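Local coordinates for protein dihydrodipicolinate synthase (PDB 3DZ1) that probably catalyses the condensation that forms 4-hydroxy-tetrahydrodipicolinate in lysine biosynthesis, as a TIM-barrel lyase of the DapA family, at residues A[159-170]-A[190-199]; A[205-216]-A[226-234]. All blocks are in the same frame, centred on the assembly; numbering follows the deposited sequence.

How the interactions relate
Both contacts belong to one TIM barrel, and they illustrate how chemistry follows position in that fold. Both are mostly buried, each with an exposed end. Interaction 1 is largely barrel wall: the parallel strands 165-170 and 195-198 are joined by backbone hydrogen bonds, and an arginine closes the partly exposed end near helix 152-161. Interaction 2 packs two outer helices, 205-211 and 223-234, on each other and on the start of strand 215-218, mainly through apolar side chains, with an exposed lysine and waters at one end. It buries less surface, 380 Å² against 868 Å². They meet because strands 195-198 and 215-218 are neighbours: Ile-196 O lies 2.8 Å from Asp-214 N, a probable hydrogen bond.

Interaction 1: residues A[159-170]-A[190-199]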
loop_
_atom_site.group_PDB
_atom_site.type_symbol
_atom_site.label_atom_id
_atom_site.label_comp_id
_atom_site.label_asym_id
_atom_site.label_seq_id
_atom_site.Cartn_x
_atom_site.Cartn_y
_atom_site.Cartn_z
ATOM N N VAL A 159 -6.355 -3.081 -24.919
ATOM C CA VAL A 159 -5.895 -3.021 -26.301
ATOM C C VAL A 159 -7.052 -2.975 -27.296
ATOM O O VAL A 159 -7.093 -2.109 -28.176
ATOM C CB VAL A 159 -5.001 -4.232 -26.636
ATOM C CG1 VAL A 159 -4.664 -4.234 -28.119
ATOM C CG2 VAL A 159 -3.718 -4.182 -25.807
HETATM N N MSE A 160 -7.994 -3.902 -27.157
HETATM C CA MSE A 160 -9.130 -3.951 -28.070
HETATM C C MSE A 160 -10.089 -2.764 -27.925
HETATM O O MSE A 160 -10.828 -2.442 -28.858
HETATM C CB MSE A 160 -9.882 -5.274 -27.898
HETATM C CG MSE A 160 -9.036 -6.503 -28.224
HETATM SE SE MSE A 160 -8.249 -6.486 -30.006
HETATM C CE MSE A 160 -9.722 -7.292 -30.981
ATOM N N ASP A 161 -10.079 -2.121 -26.761
ATOM C CA ASP A 161 -10.928 -0.950 -26.524
ATOM C C ASP A 161 -10.304 0.271 -27.205
ATOM O O ASP A 161 -10.985 1.256 -27.489
ATOM C CB ASP A 161 -11.040 -0.642 -25.027
ATOM C CG ASP A 161 -12.146 -1.417 -24.332
ATOM O OD1 ASP A 161 -12.859 -2.201 -24.992
ATOM O OD2 ASP A 161 -12.297 -1.227 -23.107
ATOM N N SER A 162 -9.002 0.195 -27.460
ATOM C CA SER A 162 -8.273 1.303 -28.067
ATOM C C SER A 162 -8.138 1.240 -29.582
ATOM O O SER A 162 -8.157 0.173 -30.196
ATOM C CB SER A 162 -6.870 1.391 -27.474
ATOM O OG SER A 162 -6.045 0.386 -28.039
ATOM N N ALA A 163 -7.975 2.409 -30.177
ATOM C CA ALA A 163 -7.812 2.503 -31.611
ATOM C C ALA A 163 -6.338 2.328 -31.948
ATOM O O ALA A 163 -6.000 1.766 -32.988
ATOM C CB ALA A 163 -8.301 3.867 -32.105
ATOM N N SER A 164 -5.467 2.765 -31.038
ATOM C CA SER A 164 -4.033 2.729 -31.301
ATOM C C SER A 164 -3.040 2.182 -30.268
ATOM O O SER A 164 -1.882 2.598 -30.268
ATOM C CB SER A 164 -3.581 4.135 -31.711
ATOM O OG SER A 164 -4.383 4.635 -32.769
ATOM N N CYS A 165 -3.456 1.286 -29.377
ATOM C CA CYS A 165 -2.464 0.723 -28.464
ATOM C C CYS A 165 -1.776 -0.342 -29.317
ATOM O O CYS A 165 -2.400 -1.328 -29.708
ATOM C CB CYS A 165 -3.098 0.067 -27.243
ATOM S SG CYS A 165 -1.832 -0.652 -26.143
ATOM N N VAL A 166 -0.498 -0.142 -29.611
ATOM C CA VAL A 166 0.233 -1.072 -30.465
ATOM C C VAL A 166 1.264 -1.930 -29.748
ATOM O O VAL A 166 1.811 -2.863 -30.336
ATOM C CB VAL A 166 0.972 -0.313 -31.597
ATOM C CG1 VAL A 166 -0.033 0.425 -32.479
ATOM C CG2 VAL A 166 1.970 0.676 -30.997
HETATM N N MSE A 167 1.525 -1.634 -28.483
HETATM C CA MSE A 167 2.547 -2.386 -27.775
HETATM C C MSE A 167 2.335 -2.477 -26.277
HETATM O O MSE A 167 1.729 -1.599 -25.657
HETATM C CB MSE A 167 3.911 -1.735 -28.038
HETATM C CG MSE A 167 5.101 -2.373 -27.320
HETATM SE SE MSE A 167 6.674 -1.215 -27.405
HETATM C CE MSE A 167 7.149 -1.527 -29.265
ATOM N N LEU A 168 2.844 -3.562 -25.707
ATOM C CA LEU A 168 2.799 -3.773 -24.276
ATOM C C LEU A 168 4.251 -3.810 -23.824
ATOM O O LEU A 168 5.062 -4.540 -24.407
ATOM C CB LEU A 168 2.151 -5.117 -23.924
ATOM C CG LEU A 168 2.389 -5.591 -22.478
ATOM C CD1 LEU A 168 1.591 -4.726 -21.510
ATOM C CD2 LEU A 168 1.983 -7.056 -22.327
ATOM N N LYS A 169 4.595 -2.998 -22.828
ATOM C CA LYS A 169 5.941 -3.054 -22.284
ATOM C C LYS A 169 5.720 -4.001 -21.122
ATOM O O LYS A 169 5.193 -3.609 -20.079
ATOM C CB LYS A 169 6.435 -1.715 -21.743
ATOM C CG LYS A 169 7.879 -1.825 -21.257
ATOM C CD LYS A 169 8.318 -0.658 -20.393
ATOM C CE LYS A 169 9.753 -0.869 -19.927
ATOM N NZ LYS A 169 10.193 0.156 -18.952
ATOM N N HIS A 170 6.095 -5.251 -21.335
ATOM C CA HIS A 170 5.925 -6.320 -20.359
ATOM C C HIS A 170 6.960 -6.324 -19.240
ATOM O O HIS A 170 8.131 -6.639 -19.462
ATOM C CB HIS A 170 5.944 -7.661 -21.100
ATOM C CG HIS A 170 5.857 -8.857 -20.205
ATOM N ND1 HIS A 170 4.666 -9.322 -19.690
ATOM C CD2 HIS A 170 6.818 -9.686 -19.732
ATOM C CE1 HIS A 170 4.896 -10.384 -18.939
ATOM N NE2 HIS A 170 6.193 -10.625 -18.948
ATOM N N SER A 190 -8.990 -13.487 -30.299
ATOM C CA SER A 190 -9.581 -12.496 -29.408
ATOM C C SER A 190 -8.675 -11.273 -29.234
ATOM O O SER A 190 -9.116 -10.234 -28.745
ATOM C CB SER A 190 -9.891 -13.121 -28.044
ATOM O OG SER A 190 -8.725 -13.640 -27.428
ATOM N N LEU A 191 -7.416 -11.392 -29.644
ATOM C CA LEU A 191 -6.480 -10.275 -29.527
ATOM C C LEU A 191 -5.768 -10.002 -30.853
ATOM O O LEU A 191 -5.188 -10.905 -31.455
ATOM C CB LEU A 191 -5.448 -10.564 -28.431
ATOM C CG LEU A 191 -4.401 -9.480 -28.153
ATOM C CD1 LEU A 191 -5.085 -8.178 -27.751
ATOM C CD2 LEU A 191 -3.471 -9.952 -27.051
ATOM N N ARG A 192 -5.816 -8.748 -31.296
ATOM C CA ARG A 192 -5.187 -8.344 -32.549
ATOM C C ARG A 192 -3.671 -8.236 -32.402
ATOM O O ARG A 192 -3.135 -8.437 -31.318
ATOM C CB ARG A 192 -5.748 -6.991 -33.002
ATOM C CG ARG A 192 -5.384 -5.813 -32.103
ATOM C CD ARG A 192 -5.884 -4.528 -32.743
ATOM N NE ARG A 192 -5.971 -3.386 -31.838
ATOM C CZ ARG A 192 -4.939 -2.767 -31.280
ATOM N NH1 ARG A 192 -3.692 -3.176 -31.514
ATOM N NH2 ARG A 192 -5.157 -1.702 -30.514
ATOM N N PRO A 193 -2.960 -7.920 -33.500
ATOM C CA PRO A 193 -1.502 -7.789 -33.447
ATOM C C PRO A 193 -1.077 -6.857 -32.318
ATOM O O PRO A 193 -1.680 -5.798 -32.115
ATOM C CB PRO A 193 -1.163 -7.231 -34.824
ATOM C CG PRO A 193 -2.169 -7.919 -35.694
ATOM C CD PRO A 193 -3.442 -7.772 -34.888
ATOM N N LEU A 194 -0.039 -7.252 -31.590
ATOM C CA LEU A 194 0.459 -6.467 -30.465
ATOM C C LEU A 194 1.925 -6.768 -30.220
ATOM O O LEU A 194 2.309 -7.924 -30.060
ATOM C CB LEU A 194 -0.336 -6.800 -29.197
ATOM C CG LEU A 194 0.067 -6.085 -27.900
ATOM C CD1 LEU A 194 -0.337 -4.627 -27.975
ATOM C CD2 LEU A 194 -0.612 -6.750 -26.710
ATOM N N SER A 195 2.747 -5.725 -30.185
ATOM C CA SER A 195 4.166 -5.905 -29.935
ATOM C C SER A 195 4.361 -6.071 -28.437
ATOM O O SER A 195 3.701 -5.403 -27.630
ATOM C CB SER A 195 4.962 -4.690 -30.429
ATOM O OG SER A 195 6.345 -4.807 -30.102
ATOM N N ILE A 196 5.240 -6.990 -28.062
ATOM C CA ILE A 196 5.529 -7.205 -26.657
ATOM C C ILE A 196 7.031 -7.082 -26.438
ATOM O O ILE A 196 7.805 -7.933 -26.873
ATOM C CB ILE A 196 5.050 -8.596 -26.170
ATOM C CG1 ILE A 196 3.524 -8.702 -26.292
ATOM C CG2 ILE A 196 5.472 -8.804 -24.712
ATOM C CD1 ILE A 196 2.942 -10.039 -25.791
ATOM N N LEU A 197 7.441 -5.993 -25.794
ATOM C CA LEU A 197 8.849 -5.772 -25.489
ATOM C C LEU A 197 8.936 -5.884 -23.978
ATOM O O LEU A 197 8.108 -5.323 -23.256
ATOM C CB LEU A 197 9.311 -4.393 -25.957
ATOM C CG LEU A 197 9.264 -4.140 -27.466
ATOM C CD1 LEU A 197 10.030 -2.867 -27.767
ATOM C CD2 LEU A 197 9.883 -5.318 -28.227
ATOM N N CYS A 198 9.942 -6.603 -23.503
ATOM C CA CYS A 198 10.080 -6.841 -22.079
ATOM C C CYS A 198 11.022 -5.945 -21.308
ATOM O O CYS A 198 12.030 -5.460 -21.833
ATOM C CB CYS A 198 10.451 -8.304 -21.862
ATOM S SG CYS A 198 9.229 -9.406 -22.615
ATOM N N GLY A 199 10.673 -5.743 -20.040
ATOM C CA GLY A 199 11.467 -4.905 -19.168
ATOM C C GLY A 199 11.863 -5.576 -17.867
ATOM O O GLY A 199 12.431 -6.668 -17.864
#
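Arg-192 turns CG between its backbone N and carbonyl carbon (chi1 67°) and runs extended to NE, which carries its guanidinium across to Val-159 and Cys-165. Arg-192 NH1 and NH2 both donate to Cys-165 O, each at 2.9 Å; that oxygen lies near the guanidinium plane, while Val-159 CG1 sits over the centre of one face, 3.5 Å from Arg-192 CZ. Alongside the aliphatic stem, the selenium of Met-160, like Met-167 a selenomethionine, packs 3.6 Å from Arg-192 CG, the two side chains sliding past each other in opposite directions. The strands pair in parallel through five backbone hydrogen bonds, from Ser-195 N to Val-166 O at 3.0 Å through to Gly-199 N to His-170 O at 2.8 Å. Met-167 keeps CG anti to its N (chi1 178°) and bends only at chi3, bringing CE within 3.5 Å of Leu-197 CD1 on the face shared with Ser-195 and Lys-169. There Met-167 touches Met-217, a predicted pyruvate-binding residue, whereas His-170 and Leu-168 face helix 176-188. The chemistry divides by place: backbone bonds knit the barrel wall, and one arginine, gripping a carbonyl oxygen with two nitrogens, ties the loop after Leu-191 to the start of strand 165-170.

Interaction 2: residues A[205-216]-A[226-234]; sequences LDFEMERGADGA and LVDVVKLSK
Met-209, a selenomethionine, and Ser-233 meet CB to CB where helices 205-211 and 226-234 pass at 36°, the two atoms a tight 3.5 Å apart. From there the Met-209 chain bends at chi2 and chi3, crosses Val-230 at about a right angle and sets its CE 3.9 Å from Val-230 CG1, with the stem of Lys-234 next to that CE. Leu-205, one turn earlier, crosses Val-229 obliquely and reaches Leu-226 and Val-230 with the same CD2 branch; Val-230 CG2, the methyl that Leu-205 meets, also lies against Ala-216 CB on the strand. Ser-233 OG donates to Val-229 O at 2.6 Å, from the face of that carbonyl opposite Ser-233 N, and accepts a hydrogen bond from a water that also donates to Asp-206 O. Replacing Ser-233 by alanine removes OG and is likely to leave that water without its mate on helix 226-234 and Val-229 O with one donor fewer. Lys-234 bends at its last torsion (chi4 -67°) to lay NZ 3.0 Å from Asp-214 O, tilted from the carbonyl plane, and a further water links NZ to Ala-213 O. Asp-214 OD2 forms a salt bridge with Arg-183, while a third water joins OD1 to Lys-234 NZ, its bond to the lysine weak. Past a Schellman motif at Gly-212 the chain enters strand 215-218, giving the helix-strand-helix succession of a TIM barrel.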
loop_
_atom_site.group_PDB
_atom_site.type_symbol
_atom_site.label_atom_id
_atom_site.label_comp_id
_atom_site.label_asym_id
_atom_site.label_seq_id
_atom_site.Cartn_x
_atom_site.Cartn_y
_atom_site.Cartn_z
ATOM N N LEU A 205 14.714 -11.842 -19.570
ATOM C CA LEU A 205 14.762 -11.744 -21.027
ATOM C C LEU A 205 15.038 -13.063 -21.743
ATOM O O LEU A 205 14.482 -13.325 -22.818
ATOM C CB LEU A 205 15.806 -10.710 -21.457
ATOM C CG LEU A 205 15.799 -10.416 -22.962
ATOM C CD1 LEU A 205 14.425 -9.905 -23.383
ATOM C CD2 LEU A 205 16.878 -9.395 -23.289
ATOM N N ASP A 206 15.892 -13.896 -21.156
ATOM C CA ASP A 206 16.231 -15.163 -21.782
ATOM C C ASP A 206 15.002 -16.019 -22.052
ATOM O O ASP A 206 14.817 -16.514 -23.167
ATOM C CB ASP A 206 17.266 -15.922 -20.932
ATOM C CG ASP A 206 16.796 -16.205 -19.515
ATOM O OD1 ASP A 206 15.951 -15.459 -18.977
ATOM O OD2 ASP A 206 17.301 -17.178 -18.919
ATOM N N PHE A 207 14.143 -16.171 -21.052
ATOM C CA PHE A 207 12.946 -16.980 -21.225
ATOM C C PHE A 207 11.791 -16.203 -21.846
ATOM O O PHE A 207 10.923 -16.785 -22.487
ATOM C CB PHE A 207 12.535 -17.595 -19.884
ATOM C CG PHE A 207 13.442 -18.712 -19.435
ATOM C CD1 PHE A 207 13.519 -19.896 -20.166
ATOM C CD2 PHE A 207 14.239 -18.575 -18.303
ATOM C CE1 PHE A 207 14.377 -20.924 -19.778
ATOM C CE2 PHE A 207 15.100 -19.597 -17.906
ATOM C CZ PHE A 207 15.168 -20.774 -18.646
ATOM N N GLU A 208 11.784 -14.886 -21.668
ATOM C CA GLU A 208 10.723 -14.076 -22.245
ATOM C C GLU A 208 10.753 -14.188 -23.767
ATOM O O GLU A 208 9.709 -14.212 -24.414
ATOM C CB GLU A 208 10.868 -12.618 -21.803
ATOM C CG GLU A 208 10.386 -12.383 -20.379
ATOM C CD GLU A 208 10.888 -11.085 -19.794
ATOM O OE1 GLU A 208 10.301 -10.625 -18.790
ATOM O OE2 GLU A 208 11.871 -10.531 -20.331
HETATM N N MSE A 209 11.951 -14.271 -24.334
HETATM C CA MSE A 209 12.075 -14.405 -25.779
HETATM C C MSE A 209 11.514 -15.762 -26.198
HETATM O O MSE A 209 10.833 -15.871 -27.221
HETATM C CB MSE A 209 13.538 -14.288 -26.219
HETATM C CG MSE A 209 14.137 -12.892 -26.066
HETATM SE SE MSE A 209 13.060 -11.453 -26.829
HETATM C CE MSE A 209 13.002 -12.058 -28.676
ATOM N N GLU A 210 11.789 -16.793 -25.402
ATOM C CA GLU A 210 11.293 -18.130 -25.713
ATOM C C GLU A 210 9.764 -18.187 -25.655
ATOM O O GLU A 210 9.126 -18.912 -26.428
ATOM C CB GLU A 210 11.899 -19.158 -24.749
ATOM C CG GLU A 210 13.424 -19.204 -24.795
ATOM C CD GLU A 210 14.018 -20.332 -23.970
ATOM O OE1 GLU A 210 13.256 -21.036 -23.273
ATOM O OE2 GLU A 210 15.255 -20.509 -24.017
ATOM N N ARG A 211 9.174 -17.421 -24.743
ATOM C CA ARG A 211 7.721 -17.396 -24.608
ATOM C C ARG A 211 7.043 -16.716 -25.792
ATOM O O ARG A 211 5.851 -16.915 -26.030
ATOM C CB ARG A 211 7.310 -16.676 -23.326
ATOM C CG ARG A 211 7.724 -17.394 -22.055
ATOM C CD ARG A 211 7.132 -18.785 -21.996
ATOM N NE ARG A 211 7.432 -19.439 -20.725
ATOM C CZ ARG A 211 6.507 -19.858 -19.869
ATOM N NH1 ARG A 211 5.220 -19.693 -20.146
ATOM N NH2 ARG A 211 6.870 -20.443 -18.737
ATOM N N GLY A 212 7.790 -15.898 -26.524
ATOM C CA GLY A 212 7.203 -15.234 -27.671
ATOM C C GLY A 212 7.275 -13.720 -27.691
ATOM O O GLY A 212 6.619 -13.084 -28.520
ATOM N N ALA A 213 8.051 -13.130 -26.787
ATOM C CA ALA A 213 8.183 -11.675 -26.775
ATOM C C ALA A 213 8.865 -11.276 -28.081
ATOM O O ALA A 213 9.592 -12.075 -28.672
ATOM C CB ALA A 213 9.024 -11.226 -25.583
ATOM N N ASP A 214 8.632 -10.045 -28.528
ATOM C CA ASP A 214 9.223 -9.557 -29.772
ATOM C C ASP A 214 10.610 -8.983 -29.560
ATOM O O ASP A 214 11.389 -8.839 -30.505
ATOM C CB ASP A 214 8.331 -8.482 -30.399
ATOM C CG ASP A 214 7.033 -9.043 -30.909
ATOM O OD1 ASP A 214 7.080 -9.937 -31.780
ATOM O OD2 ASP A 214 5.969 -8.598 -30.443
ATOM N N GLY A 215 10.917 -8.653 -28.312
ATOM C CA GLY A 215 12.213 -8.090 -28.016
ATOM C C GLY A 215 12.278 -7.496 -26.629
ATOM O O GLY A 215 11.506 -7.867 -25.736
ATOM N N ALA A 216 13.197 -6.555 -26.452
ATOM C CA ALA A 216 13.390 -5.924 -25.156
ATOM C C ALA A 216 13.387 -4.402 -25.192
ATOM O O ALA A 216 13.816 -3.787 -26.170
ATOM C CB ALA A 216 14.711 -6.400 -24.557
ATOM N N LEU A 226 22.452 -6.985 -25.290
ATOM C CA LEU A 226 21.116 -7.563 -25.272
ATOM C C LEU A 226 20.600 -7.649 -26.712
ATOM O O LEU A 226 19.732 -8.470 -27.022
ATOM C CB LEU A 226 20.169 -6.738 -24.393
ATOM C CG LEU A 226 20.515 -6.722 -22.899
ATOM C CD1 LEU A 226 19.349 -6.125 -22.118
ATOM C CD2 LEU A 226 20.801 -8.139 -22.404
ATOM N N VAL A 227 21.144 -6.807 -27.592
ATOM C CA VAL A 227 20.765 -6.837 -29.004
ATOM C C VAL A 227 21.099 -8.245 -29.505
ATOM O O VAL A 227 20.314 -8.872 -30.229
ATOM C CB VAL A 227 21.569 -5.796 -29.842
ATOM C CG1 VAL A 227 21.457 -6.120 -31.329
ATOM C CG2 VAL A 227 21.042 -4.388 -29.587
ATOM N N ASP A 228 22.270 -8.741 -29.103
ATOM C CA ASP A 228 22.709 -10.078 -29.496
ATOM C C ASP A 228 21.877 -11.159 -28.817
ATOM O O ASP A 228 21.575 -12.183 -29.428
ATOM C CB ASP A 228 24.194 -10.285 -29.166
ATOM C CG ASP A 228 25.111 -9.428 -30.026
ATOM O OD1 ASP A 228 24.818 -9.277 -31.231
ATOM O OD2 ASP A 228 26.126 -8.917 -29.505
ATOM N N VAL A 229 21.519 -10.949 -27.552
ATOM C CA VAL A 229 20.699 -11.934 -26.852
ATOM C C VAL A 229 19.369 -12.082 -27.596
ATOM O O VAL A 229 18.880 -13.195 -27.802
ATOM C CB VAL A 229 20.404 -11.512 -25.392
ATOM C CG1 VAL A 229 19.347 -12.431 -24.790
ATOM C CG2 VAL A 229 21.677 -11.571 -24.568
ATOM N N VAL A 230 18.792 -10.956 -28.002
ATOM C CA VAL A 230 17.523 -10.969 -28.732
ATOM C C VAL A 230 17.711 -11.660 -30.088
ATOM O O VAL A 230 16.886 -12.479 -30.508
ATOM C CB VAL A 230 16.993 -9.524 -28.941
ATOM C CG1 VAL A 230 15.766 -9.529 -29.846
ATOM C CG2 VAL A 230 16.637 -8.905 -27.590
ATOM N N LYS A 231 18.804 -11.336 -30.768
ATOM C CA LYS A 231 19.085 -11.942 -32.062
ATOM C C LYS A 231 19.288 -13.448 -31.955
ATOM O O LYS A 231 18.715 -14.217 -32.733
ATOM C CB LYS A 231 20.326 -11.305 -32.689
ATOM C CG LYS A 231 20.108 -9.887 -33.181
ATOM C CD LYS A 231 21.367 -9.345 -33.834
ATOM C CE LYS A 231 21.118 -8.005 -34.507
ATOM N NZ LYS A 231 22.364 -7.494 -35.139
ATOM N N LEU A 232 20.108 -13.872 -30.998
ATOM C CA LEU A 232 20.370 -15.292 -30.810
ATOM C C LEU A 232 19.095 -16.034 -30.455
ATOM O O LEU A 232 18.873 -17.159 -30.915
ATOM C CB LEU A 232 21.415 -15.504 -29.712
ATOM C CG LEU A 232 22.847 -15.088 -30.062
ATOM C CD1 LEU A 232 23.708 -15.081 -28.800
ATOM C CD2 LEU A 232 23.416 -16.047 -31.113
ATOM N N SER A 233 18.251 -15.405 -29.640
ATOM C CA SER A 233 17.000 -16.025 -29.229
ATOM C C SER A 233 16.080 -16.237 -30.430
ATOM O O SER A 233 15.493 -17.310 -30.588
ATOM C CB SER A 233 16.298 -15.161 -28.181
ATOM O OG SER A 233 17.115 -14.990 -27.034
ATOM N N LYS A 234 15.957 -15.212 -31.270
ATOM C CA LYS A 234 15.111 -15.297 -32.459
ATOM C C LYS A 234 15.647 -16.341 -33.439
ATOM O O LYS A 234 14.885 -16.938 -34.209
ATOM C CB LYS A 234 15.027 -13.933 -33.155
ATOM C CG LYS A 234 14.186 -12.897 -32.418
ATOM C CD LYS A 234 14.256 -11.543 -33.120
ATOM C CE LYS A 234 13.334 -10.518 -32.476
ATOM N NZ LYS A 234 11.902 -10.866 -32.657
HETATM O O HOH W 1 16.846 -16.732 -24.968
HETATM O O HOH W 2 10.643 -12.743 -31.189
HETATM O O HOH W 3 9.166 -10.131 -33.584
#